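Side-chain contact in metallopeptidase family protein (Thermus thermophilus, PDB 2EJQ), which is of uncharacterised function but probably acts as a metal-dependent peptidase of the zincin-like type: residues E77-G80 / E81-W85. The protein carries 1 engineered substitution. Numbering follows the deposited sequence.
Sequences EVAG and EGFDW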
loop_
_atom_site.group_PDB
_atom_site.type_symbol
_atom_site.label_atom_id
_atom_site.label_comp_id
_atom_site.label_asym_id
_atom_site.label_seq_id
_atom_site.Cartn_x
_atom_site.Cartn_y
_atom_site.Cartn_z
ATOM N N GLU A 77 11.255 10.899 -3.832
ATOM C CA GLU A 77 12.535 10.508 -4.405
ATOM C C GLU A 77 12.428 10.257 -5.908
ATOM O O GLU A 77 13.265 10.719 -6.680
ATOM C CB GLU A 77 13.071 9.246 -3.718
ATOM C CG GLU A 77 13.526 9.434 -2.266
ATOM C CD GLU A 77 14.752 10.330 -2.123
ATOM O OE1 GLU A 77 15.458 10.542 -3.130
ATOM O OE2 GLU A 77 15.017 10.812 -0.996
ATOM N N VAL A 78 11.395 9.530 -6.320
ATOM C CA VAL A 78 11.206 9.213 -7.728
ATOM C C VAL A 78 10.586 10.339 -8.536
ATOM O O VAL A 78 10.772 10.409 -9.749
ATOM C CB VAL A 78 10.306 7.964 -7.912
ATOM C CG1 VAL A 78 10.851 6.809 -7.101
ATOM C CG2 VAL A 78 8.870 8.278 -7.497
ATOM N N ALA A 79 9.857 11.225 -7.873
ATOM C CA ALA A 79 9.183 12.305 -8.578
ATOM C C ALA A 79 10.115 13.308 -9.223
ATOM O O ALA A 79 11.086 13.766 -8.615
ATOM C CB ALA A 79 8.214 13.025 -7.648
ATOM N N GLY A 80 9.794 13.643 -10.465
ATOM C CA GLY A 80 10.562 14.608 -11.225
ATOM C C GLY A 80 9.586 15.514 -11.942
ATOM O O GLY A 80 8.402 15.564 -11.599
ATOM N N GLU A 81 10.061 16.234 -12.945
ATOM C CA GLU A 81 9.164 17.119 -13.669
ATOM C C GLU A 81 8.006 16.337 -14.300
ATOM O O GLU A 81 8.197 15.229 -14.824
ATOM C CB GLU A 81 9.935 17.889 -14.739
ATOM C CG GLU A 81 9.054 18.738 -15.625
ATOM C CD GLU A 81 9.854 19.575 -16.595
ATOM O OE1 GLU A 81 10.908 19.089 -17.072
ATOM O OE2 GLU A 81 9.421 20.713 -16.882
ATOM N N GLY A 82 6.812 16.923 -14.220
ATOM C CA GLY A 82 5.617 16.296 -14.770
ATOM C C GLY A 82 5.104 15.060 -14.048
ATOM O O GLY A 82 4.250 14.355 -14.573
ATOM N N PHE A 83 5.610 14.802 -12.842
ATOM C CA PHE A 83 5.196 13.625 -12.065
ATOM C C PHE A 83 3.677 13.571 -11.906
ATOM O O PHE A 83 3.085 14.485 -11.348
ATOM C CB PHE A 83 5.853 13.652 -10.679
ATOM C CG PHE A 83 5.667 12.392 -9.888
ATOM C CD1 PHE A 83 6.276 11.203 -10.289
ATOM C CD2 PHE A 83 4.883 12.389 -8.743
ATOM C CE1 PHE A 83 6.108 10.024 -9.557
ATOM C CE2 PHE A 83 4.707 11.220 -8.003
ATOM C CZ PHE A 83 5.322 10.035 -8.413
ATOM N N ASP A 84 3.044 12.512 -12.405
ATOM C CA ASP A 84 1.589 12.396 -12.293
ATOM C C ASP A 84 1.235 11.768 -10.951
ATOM O O ASP A 84 1.174 10.541 -10.830
ATOM C CB ASP A 84 1.041 11.517 -13.409
ATOM C CG ASP A 84 -0.449 11.678 -13.585
ATOM O OD1 ASP A 84 -1.144 11.998 -12.586
ATOM O OD2 ASP A 84 -0.920 11.482 -14.726
ATOM N N TRP A 85 1.000 12.607 -9.947
ATOM C CA TRP A 85 0.684 12.124 -8.607
ATOM C C TRP A 85 -0.508 11.184 -8.570
ATOM O O TRP A 85 -0.447 10.115 -7.958
ATOM C CB TRP A 85 0.424 13.299 -7.658
ATOM C CG TRP A 85 1.674 14.037 -7.243
ATOM C CD1 TRP A 85 2.173 15.195 -7.785
ATOM C CD2 TRP A 85 2.596 13.647 -6.215
ATOM N NE1 TRP A 85 3.349 15.545 -7.155
ATOM C CE2 TRP A 85 3.631 14.613 -6.189
ATOM C CE3 TRP A 85 2.649 12.571 -5.314
ATOM C CZ2 TRP A 85 4.709 14.536 -5.296
ATOM C CZ3 TRP A 85 3.725 12.492 -4.424
ATOM C CH2 TRP A 85 4.739 13.472 -4.424
HETATM O O HOH W 1 8.520 12.508 -12.875
#
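Phe83 folds back onto Ala79 and Val78, closing the loop that leaves helix 72-78, and its side chain can be followed outward atom by atom. CB sits 3.3 Å from Gly80 O, beside the carbonyl that takes the turn's hydrogen bond. The first torsion, chi1 -171°, sets CG opposite the backbone N and sends the ring back across the loop. CG then meets Ala79 CB at 3.5 Å. That methyl stands 3.6 Å from the ring centroid and 18° off the normal, which meets the definition of a CH-pi contact over a face, displaced toward the rim. CD1 lies against Ala79 CA, while farther out CE1 reaches Val78 CG2 at 3.9 Å and CZ touches the same methyl. On the other flank CD2 and CE2 also lie against Ala79 CB. Phe83 CD2 stands 3.5 Å above the plane of the Trp85 indole, over its centre, whereas Trp85 CD2 lies in the plane of the phenyl ring, so an edge of the phenyl faces the indole.

Gly80 to Phe83 form a type II beta turn, with Gly82 at positive phi; Phe83 N donates to Gly80 O at 3.1 Å, N-H...O angle 144°. A water accepts from Gly80 N at 3.0 Å and makes a weak bond to Glu81 O.

Ala79 belongs to a magnesium site seen in this protein, although none is bound to this chain. Phe83 and Trp85 also pack on Phe75, and Trp85 touches Leu76, which also takes part in magnesium binding. This surface turn thus joins the end of helix 72-78, which follows strand 67-71, to helix 85-105, where Asp84 serves as N-cap through OD1 to Ala87 N and which farther along has an HExxH sequence, consistent with a zincin-like metallopeptidase.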